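Local coordinates for protein beta 1-3 glucanase (Clostridium beijerinckii NCIMB 8052, PDB 5H4E) that probably hydrolyses beta-1,3-glucan chains, as expected of a bacterial glucanase domain of glycoside hydrolase family 64, at residues A[67-72]-A[126-131]; A[91-96]-A[142-147]; A[104-109]-A[132-137]. One frame throughout, in Å; residues are numbered along the deposited sequence.

Interaction 1. Residues A[67-72]-A[126-131]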
loop_
_atom_site.group_PDB
_atom_site.type_symbol
_atom_site.label_atom_id
_atom_site.label_comp_id
_atom_site.label_asym_id
_atom_site.label_seq_id
_atom_site.Cartn_x
_atom_site.Cartn_y
_atom_site.Cartn_z
ATOM N N THR A 67 22.991 -14.704 0.020
ATOM C CA THR A 67 21.742 -15.360 -0.356
ATOM C C THR A 67 22.092 -16.604 -1.174
ATOM O O THR A 67 23.269 -16.833 -1.460
ATOM C CB THR A 67 20.821 -14.405 -1.160
ATOM O OG1 THR A 67 21.344 -14.214 -2.477
ATOM C CG2 THR A 67 20.721 -13.065 -0.467
ATOM N N PRO A 68 21.093 -17.429 -1.544
ATOM C CA PRO A 68 21.473 -18.565 -2.404
ATOM C C PRO A 68 22.095 -18.136 -3.748
ATOM O O PRO A 68 22.731 -18.951 -4.421
ATOM C CB PRO A 68 20.137 -19.298 -2.619
ATOM C CG PRO A 68 19.365 -19.006 -1.365
ATOM C CD PRO A 68 19.728 -17.582 -0.998
ATOM N N ASP A 69 21.927 -16.870 -4.122
ATOM C CA ASP A 69 22.382 -16.405 -5.426
ATOM C C ASP A 69 23.723 -15.682 -5.375
ATOM O O ASP A 69 24.255 -15.289 -6.418
ATOM C CB ASP A 69 21.328 -15.498 -6.061
ATOM C CG ASP A 69 20.096 -16.264 -6.502
ATOM O OD1 ASP A 69 20.192 -17.505 -6.689
ATOM O OD2 ASP A 69 19.038 -15.624 -6.687
ATOM N N GLY A 70 24.282 -15.526 -4.175
ATOM C CA GLY A 70 25.572 -14.871 -4.021
ATOM C C GLY A 70 25.704 -14.018 -2.768
ATOM O O GLY A 70 24.834 -14.044 -1.893
ATOM N N THR A 71 26.801 -13.262 -2.688
ATOM C CA THR A 71 27.065 -12.349 -1.573
ATOM C C THR A 71 27.080 -10.888 -2.065
ATOM O O THR A 71 27.755 -10.568 -3.048
ATOM C CB THR A 71 28.402 -12.698 -0.889
ATOM O OG1 THR A 71 28.332 -14.033 -0.381
ATOM C CG2 THR A 71 28.724 -11.735 0.263
ATOM N N PHE A 72 26.329 -10.008 -1.397
ATOM C CA PHE A 72 26.226 -8.618 -1.845
ATOM C C PHE A 72 26.307 -7.589 -0.713
ATOM O O PHE A 72 26.044 -7.904 0.451
ATOM C CB PHE A 72 24.916 -8.401 -2.612
ATOM C CG PHE A 72 24.519 -9.555 -3.488
ATOM C CD1 PHE A 72 24.977 -9.643 -4.797
ATOM C CD2 PHE A 72 23.670 -10.548 -3.010
ATOM C CE1 PHE A 72 24.606 -10.706 -5.617
ATOM C CE2 PHE A 72 23.293 -11.615 -3.824
ATOM C CZ PHE A 72 23.764 -11.692 -5.132
ATOM N N ASN A 126 10.804 -13.092 -4.795
ATOM C CA ASN A 126 12.074 -13.803 -4.979
ATOM C C ASN A 126 12.524 -14.459 -3.680
ATOM O O ASN A 126 12.830 -13.759 -2.722
ATOM C CB ASN A 126 13.156 -12.834 -5.487
ATOM C CG ASN A 126 14.519 -13.506 -5.664
ATOM O OD1 ASN A 126 14.634 -14.745 -5.739
ATOM N ND2 ASN A 126 15.563 -12.690 -5.734
ATOM N N THR A 127 12.581 -15.793 -3.632
ATOM C CA THR A 127 12.936 -16.461 -2.376
ATOM C C THR A 127 14.391 -16.212 -2.005
ATOM O O THR A 127 14.781 -16.401 -0.849
ATOM C CB THR A 127 12.684 -17.999 -2.414
ATOM O OG1 THR A 127 13.175 -18.542 -3.646
ATOM C CG2 THR A 127 11.186 -18.305 -2.295
ATOM N N SER A 128 15.189 -15.756 -2.965
ATOM C CA SER A 128 16.572 -15.394 -2.671
ATOM C C SER A 128 16.770 -13.904 -2.361
ATOM O O SER A 128 17.904 -13.422 -2.284
ATOM C CB SER A 128 17.469 -15.816 -3.832
ATOM O OG SER A 128 17.407 -17.225 -3.983
ATOM N N ASP A 129 15.675 -13.177 -2.155
ATOM C CA ASP A 129 15.773 -11.796 -1.681
ATOM C C ASP A 129 16.443 -11.764 -0.301
ATOM O O ASP A 129 16.167 -12.610 0.542
ATOM C CB ASP A 129 14.389 -11.150 -1.617
ATOM C CG ASP A 129 14.453 -9.635 -1.428
ATOM O OD1 ASP A 129 14.580 -9.184 -0.274
ATOM O OD2 ASP A 129 14.376 -8.892 -2.431
ATOM N N PRO A 130 17.327 -10.784 -0.066
ATOM C CA PRO A 130 18.056 -10.675 1.208
ATOM C C PRO A 130 17.156 -10.403 2.410
ATOM O O PRO A 130 17.573 -10.603 3.554
ATOM C CB PRO A 130 18.993 -9.483 0.973
ATOM C CG PRO A 130 18.333 -8.690 -0.092
ATOM C CD PRO A 130 17.697 -9.704 -0.997
ATOM N N ASN A 131 15.930 -9.960 2.149
ATOM C CA ASN A 131 15.012 -9.574 3.211
ATOM C C ASN A 131 13.996 -10.653 3.579
ATOM O O ASN A 131 13.116 -10.420 4.407
ATOM C CB ASN A 131 14.270 -8.300 2.808
ATOM C CG ASN A 131 15.210 -7.137 2.575
ATOM O OD1 ASN A 131 15.700 -6.528 3.523
ATOM N ND2 ASN A 131 15.467 -6.825 1.314
#
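Ser128 packs against the 67-70 turn, where three successive side chains touch it. Thr67 meets its backbone: CB lies 3.3 Å from Ser128 O, and the methyl CG2 leans past that oxygen onto Pro130, 4.0 Å from its CA. Pro68 lays its ring against the hydroxyl, CB to Ser128 OG 3.7 Å, while the carboxylate of Asp69 comes up beside the same side chain, OD2 standing 3.3 Å from Ser128 CB. All of this is van der Waals contact, and the short side chain of serine lets the turn come close at the protein surface.

The 67-70 segment is the type I turn of a two-stranded beta hairpin, joining strands 63-67 and 70-74. Thr67 also makes an ST turn there: with chi1 at 73°, OG1 lies between N and the carbonyl carbon, and accepts from Asp69 N at 3.2 Å. Pro68 fits the second position of the turn, and Gly70 takes a positive phi (144°) that other residues avoid.

Facing it, the type I turn 126-129, closed by Asp129 N on Asn126 O, is reinforced by an Asx turn, Ser128 N standing above the carbonyl plane of Asn126 OD1 at 3.0 Å. Asp129 OD1 takes two donors, Asn131 N and ND2, in a second Asx turn spanning Pro130.

Interaction 2. Residues A[91-96]-A[142-147]; sequences KIIGAR and AWTNDG
Ile92 and Trp143 form an antiparallel hydrogen-bonded pair, joined by two backbone bonds. Trp143 N gives to Ile92 O at 2.8 Å, and Ile92 N returns a bond to Trp143 O at 3.1 Å. Two CA-H...O contacts supplement them, from Lys91 CA to Trp143 O and from Ala142 CA to Ile92 O.

Just after the pair, at Ile93 and Gly94, the chain turns a corner. Strand 86-92 belongs to a mixed five-stranded sheet and strand 95-101 to a large antiparallel one; strand 95-101 runs beside 136-144, Ala95 pairing with Met141, while 86-92 meets it only at its last residue, Ile92. Gly94 suits the corner, since its phi of 49° comes easily to glycine.

The aromatic contact is a CH-pi one. With chi1 at -176°, the indole of Trp143 swings away from its own N, and the aliphatic chain of Lys91, bent at chi2 (-73°), crosses over one face at about a right angle. CD stands 3.5 Å from the centroid of the five-membered ring, almost on its normal, and CE follows over NE1. The ammonium lies farther off, so any cation-pi attraction is weak; the long methylene chain is what suits lysine here.

Apolar packing is slighter: Ile93 CG2 meets Thr144 CG2 at 4.0 Å. Beyond it, Thr144 OG1 accepts from Asp146 N in an ST turn within the hairpin leading to strand 147-151.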
loop_
_atom_site.group_PDB
_atom_site.type_symbol
_atom_site.label_atom_id
_atom_site.label_comp_id
_atom_site.label_asym_id
_atom_site.label_seq_id
_atom_site.Cartn_x
_atom_site.Cartn_y
_atom_site.Cartn_z
ATOM N N LYS A 91 8.898 18.816 3.216
ATOM C CA LYS A 91 8.085 18.448 2.057
ATOM C C LYS A 91 8.792 17.305 1.325
ATOM O O LYS A 91 10.020 17.311 1.210
ATOM C CB LYS A 91 7.881 19.640 1.121
ATOM C CG LYS A 91 7.125 20.814 1.725
ATOM C CD LYS A 91 5.662 20.513 1.878
ATOM C CE LYS A 91 4.885 21.764 2.324
ATOM N NZ LYS A 91 5.053 22.904 1.371
ATOM N N ILE A 92 8.024 16.316 0.872
ATOM C CA ILE A 92 8.609 15.111 0.286
ATOM C C ILE A 92 7.525 14.334 -0.453
ATOM O O ILE A 92 6.350 14.385 -0.083
ATOM C CB ILE A 92 9.279 14.214 1.378
ATOM C CG1 ILE A 92 10.133 13.102 0.753
ATOM C CG2 ILE A 92 8.234 13.642 2.335
ATOM C CD1 ILE A 92 10.973 12.333 1.785
ATOM N N ILE A 93 7.909 13.628 -1.510
ATOM C CA ILE A 93 6.937 12.845 -2.267
ATOM C C ILE A 93 7.334 11.374 -2.405
ATOM O O ILE A 93 8.510 11.022 -2.274
ATOM C CB ILE A 93 6.718 13.447 -3.662
ATOM C CG1 ILE A 93 8.024 13.491 -4.444
ATOM C CG2 ILE A 93 6.153 14.854 -3.544
ATOM C CD1 ILE A 93 7.881 14.208 -5.770
ATOM N N GLY A 94 6.332 10.531 -2.659
ATOM C CA GLY A 94 6.526 9.105 -2.865
ATOM C C GLY A 94 7.387 8.455 -1.798
ATOM O O GLY A 94 8.249 7.632 -2.098
ATOM N N ALA A 95 7.165 8.831 -0.542
ATOM C CA ALA A 95 8.059 8.399 0.535
ATOM C C ALA A 95 7.558 7.144 1.235
ATOM O O ALA A 95 6.343 6.905 1.313
ATOM C CB ALA A 95 8.246 9.536 1.554
ATOM N N ARG A 96 8.502 6.332 1.710
ATOM C CA ARG A 96 8.201 5.182 2.552
ATOM C C ARG A 96 9.072 5.206 3.805
ATOM O O ARG A 96 10.293 5.375 3.719
ATOM C CB ARG A 96 8.437 3.877 1.803
ATOM C CG ARG A 96 7.532 3.672 0.618
ATOM C CD ARG A 96 7.888 2.375 -0.052
ATOM N NE ARG A 96 6.906 2.010 -1.049
ATOM C CZ ARG A 96 6.846 0.820 -1.635
ATOM N NH1 ARG A 96 7.715 -0.128 -1.311
ATOM N NH2 ARG A 96 5.903 0.578 -2.536
ATOM N N ALA A 142 3.269 11.434 1.768
ATOM C CA ALA A 142 3.714 12.531 0.918
ATOM C C ALA A 142 3.245 13.829 1.550
ATOM O O ALA A 142 2.131 13.909 2.071
ATOM C CB ALA A 142 3.181 12.387 -0.489
ATOM N N TRP A 143 4.112 14.831 1.531
ATOM C CA TRP A 143 3.766 16.132 2.058
ATOM C C TRP A 143 3.987 17.115 0.925
ATOM O O TRP A 143 5.123 17.342 0.505
ATOM C CB TRP A 143 4.612 16.469 3.280
ATOM C CG TRP A 143 4.261 17.767 3.947
ATOM C CD1 TRP A 143 3.118 18.506 3.791
ATOM C CD2 TRP A 143 5.080 18.481 4.871
ATOM N NE1 TRP A 143 3.181 19.644 4.570
ATOM C CE2 TRP A 143 4.379 19.650 5.241
ATOM C CE3 TRP A 143 6.346 18.249 5.418
ATOM C CZ2 TRP A 143 4.898 20.572 6.145
ATOM C CZ3 TRP A 143 6.861 19.165 6.305
ATOM C CH2 TRP A 143 6.141 20.316 6.660
ATOM N N THR A 144 2.892 17.666 0.413
ATOM C CA THR A 144 2.948 18.519 -0.766
ATOM C C THR A 144 2.348 19.879 -0.479
ATOM O O THR A 144 2.035 20.199 0.669
ATOM C CB THR A 144 2.193 17.888 -1.936
ATOM O OG1 THR A 144 0.797 17.840 -1.615
ATOM C CG2 THR A 144 2.698 16.466 -2.189
ATOM N N ASN A 145 2.165 20.664 -1.533
ATOM C CA ASN A 145 1.520 21.967 -1.421
ATOM C C ASN A 145 0.096 21.880 -0.856
ATOM O O ASN A 145 -0.445 22.860 -0.343
ATOM C CB ASN A 145 1.489 22.645 -2.793
ATOM C CG ASN A 145 0.852 24.016 -2.747
ATOM O OD1 ASN A 145 1.173 24.829 -1.873
ATOM N ND2 ASN A 145 -0.068 24.281 -3.682
ATOM N N ASP A 146 -0.495 20.693 -0.944
ATOM C CA ASP A 146 -1.884 20.486 -0.555
ATOM C C ASP A 146 -2.055 19.756 0.778
ATOM O O ASP A 146 -3.170 19.387 1.144
ATOM C CB ASP A 146 -2.608 19.725 -1.661
ATOM C CG ASP A 146 -2.573 20.465 -2.983
ATOM O OD1 ASP A 146 -2.635 21.716 -2.957
ATOM O OD2 ASP A 146 -2.480 19.803 -4.041
ATOM N N GLY A 147 -0.960 19.565 1.509
ATOM C CA GLY A 147 -1.029 18.935 2.818
ATOM C C GLY A 147 -0.274 17.617 2.860
ATOM O O GLY A 147 0.466 17.279 1.938
#

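Interaction 3. Residues A[104-109]-A[132-137]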
loop_
_atom_site.group_PDB
_atom_site.type_symbol
_atom_site.label_atom_id
_atom_site.label_comp_id
_atom_site.label_asym_id
_atom_site.label_seq_id
_atom_site.Cartn_x
_atom_site.Cartn_y
_atom_site.Cartn_z
ATOM N N PRO A 104 18.041 -4.383 10.427
ATOM C CA PRO A 104 17.566 -3.482 9.380
ATOM C C PRO A 104 17.320 -4.235 8.082
ATOM O O PRO A 104 17.801 -5.354 7.903
ATOM C CB PRO A 104 18.722 -2.487 9.228
ATOM C CG PRO A 104 19.918 -3.282 9.617
ATOM C CD PRO A 104 19.459 -4.142 10.752
ATOM N N LEU A 105 16.586 -3.610 7.176
ATOM C CA LEU A 105 16.356 -4.187 5.860
ATOM C C LEU A 105 17.597 -4.012 5.001
ATOM O O LEU A 105 18.432 -3.137 5.269
ATOM C CB LEU A 105 15.141 -3.535 5.197
ATOM C CG LEU A 105 13.828 -3.756 5.954
ATOM C CD1 LEU A 105 12.675 -3.093 5.238
ATOM C CD2 LEU A 105 13.598 -5.252 6.057
ATOM N N TYR A 106 17.733 -4.866 3.993
ATOM C CA TYR A 106 18.809 -4.734 3.014
ATOM C C TYR A 106 18.300 -4.045 1.751
ATOM O O TYR A 106 17.635 -4.673 0.918
ATOM C CB TYR A 106 19.382 -6.097 2.645
ATOM C CG TYR A 106 19.943 -6.896 3.789
ATOM C CD1 TYR A 106 21.258 -6.723 4.215
ATOM C CD2 TYR A 106 19.170 -7.851 4.429
ATOM C CE1 TYR A 106 21.777 -7.464 5.257
ATOM C CE2 TYR A 106 19.678 -8.602 5.474
ATOM C CZ TYR A 106 20.986 -8.409 5.880
ATOM O OH TYR A 106 21.483 -9.161 6.917
ATOM N N ILE A 107 18.604 -2.756 1.616
ATOM C CA ILE A 107 18.152 -1.980 0.471
ATOM C C ILE A 107 19.297 -1.728 -0.518
ATOM O O ILE A 107 20.284 -1.074 -0.176
ATOM C CB ILE A 107 17.551 -0.630 0.928
ATOM C CG1 ILE A 107 16.274 -0.877 1.752
ATOM C CG2 ILE A 107 17.298 0.268 -0.261
ATOM C CD1 ILE A 107 15.653 0.384 2.331
ATOM N N LYS A 108 19.155 -2.252 -1.734
ATOM C CA LYS A 108 20.151 -2.077 -2.798
ATOM C C LYS A 108 19.907 -0.809 -3.624
ATOM O O LYS A 108 18.877 -0.690 -4.289
ATOM C CB LYS A 108 20.145 -3.299 -3.725
ATOM C CG LYS A 108 21.256 -3.341 -4.779
ATOM C CD LYS A 108 22.590 -3.698 -4.148
ATOM C CE LYS A 108 23.598 -4.189 -5.185
ATOM N NZ LYS A 108 24.793 -4.789 -4.506
ATOM N N VAL A 109 20.852 0.130 -3.601
ATOM C CA VAL A 109 20.739 1.314 -4.457
ATOM C C VAL A 109 21.189 0.944 -5.869
ATOM O O VAL A 109 22.130 0.169 -6.040
ATOM C CB VAL A 109 21.581 2.513 -3.935
ATOM C CG1 VAL A 109 21.362 3.747 -4.824
ATOM C CG2 VAL A 109 21.234 2.830 -2.489
ATOM N N THR A 132 14.116 -11.828 2.971
ATOM C CA THR A 132 13.206 -12.928 3.278
ATOM C C THR A 132 13.179 -13.229 4.775
ATOM O O THR A 132 14.219 -13.349 5.419
ATOM C CB THR A 132 13.582 -14.220 2.502
ATOM O OG1 THR A 132 14.967 -14.516 2.696
ATOM C CG2 THR A 132 13.322 -14.031 1.024
ATOM N N GLY A 133 11.982 -13.319 5.339
ATOM C CA GLY A 133 11.856 -13.649 6.744
ATOM C C GLY A 133 11.951 -12.502 7.742
ATOM O O GLY A 133 11.661 -12.699 8.929
ATOM N N ILE A 134 12.364 -11.314 7.305
ATOM C CA ILE A 134 12.527 -10.205 8.253
ATOM C C ILE A 134 11.178 -9.558 8.597
ATOM O O ILE A 134 10.333 -9.354 7.715
ATOM C CB ILE A 134 13.487 -9.135 7.716
ATOM C CG1 ILE A 134 14.858 -9.750 7.397
ATOM C CG2 ILE A 134 13.648 -8.006 8.718
ATOM C CD1 ILE A 134 15.829 -8.769 6.758
ATOM N N MET A 135 10.966 -9.287 9.879
ATOM C CA MET A 135 9.756 -8.595 10.328
ATOM C C MET A 135 9.861 -7.140 9.943
ATOM O O MET A 135 10.735 -6.427 10.441
ATOM C CB MET A 135 9.567 -8.724 11.837
ATOM C CG MET A 135 9.534 -10.172 12.361
ATOM S SD MET A 135 8.106 -11.137 11.818
ATOM C CE MET A 135 8.805 -11.981 10.413
ATOM N N PHE A 136 9.002 -6.695 9.032
ATOM C CA PHE A 136 8.995 -5.277 8.661
ATOM C C PHE A 136 7.633 -4.854 8.134
ATOM O O PHE A 136 6.857 -5.684 7.647
ATOM C CB PHE A 136 10.073 -4.981 7.602
ATOM C CG PHE A 136 9.751 -5.521 6.228
ATOM C CD1 PHE A 136 9.032 -4.765 5.317
ATOM C CD2 PHE A 136 10.183 -6.787 5.845
ATOM C CE1 PHE A 136 8.727 -5.256 4.061
ATOM C CE2 PHE A 136 9.889 -7.284 4.585
ATOM C CZ PHE A 136 9.157 -6.520 3.691
ATOM N N GLU A 137 7.359 -3.558 8.256
ATOM C CA GLU A 137 6.250 -2.893 7.579
ATOM C C GLU A 137 6.791 -1.571 7.044
ATOM O O GLU A 137 7.934 -1.200 7.356
ATOM C CB GLU A 137 5.069 -2.648 8.532
ATOM C CG GLU A 137 4.528 -3.902 9.185
ATOM C CD GLU A 137 3.615 -4.720 8.267
ATOM O OE1 GLU A 137 3.558 -4.454 7.041
ATOM O OE2 GLU A 137 2.949 -5.638 8.783
#
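Leu105 packs against Ile134 and Phe136 where the chain enters strand 136-144 of the large antiparallel sheet, while the 104-109 segment leads from the neighbouring strand 95-101 into the hairpin of strands 108-111 and 117-120. The contact is a buried apolar one, joining that connecting segment to the beginning of strand 136-144, which lies between strands 95-101 and 147-151.

Among the aliphatic contacts, the branched end of Leu105 does most of the work. Its CD2 methyl is 3.8 Å from CG2 of Ile134, the two side chains crossing obliquely. A beta-branched isoleucine serves well here because its two arms go to different partners: CG2 is turned to Leu105, whereas CD1, at the end of the other arm, reaches toward Tyr106 and Pro104 O.

Two polar bonds fix Tyr106: its OH to Lys103 NZ and its N to Asn131 OD1.

The aromatic contacts come last. Leu105 straddles the base of Phe136, CD2 standing 3.8 Å from the ring atom CD2 and CD1 3.9 Å from CG. Phe136 has chi1 at 72°, which sets CG between its N and carbonyl carbon and holds the ring beside the leucine methyls. Leu105 also rests on Tyr98, Ser100 and Phe78, closing it into the interior. The ring of Tyr106, crossing Ile134 at about a right angle, brings CE2 to 4.1 Å from Ile134 CD1.

From the N terminus, the first segment met is 67-72, whose partner at 126-131 closes a loop of 53 residues. Before that loop ends the chain passes 91-96 and 104-109, whose partners lie farther on, so interaction 1 crosses both interaction 2 and interaction 3. Interaction 3, closed by 132-137, is nested within the loop that interaction 2 completes at 142-147. Interactions 1 and 3 touch, and together they bring the 63-74 hairpin next to the start of strand 136-144. Interaction 2 lies about 32 Å from interaction 1, centre to centre, at the other end of that strand, where the two sheets meet.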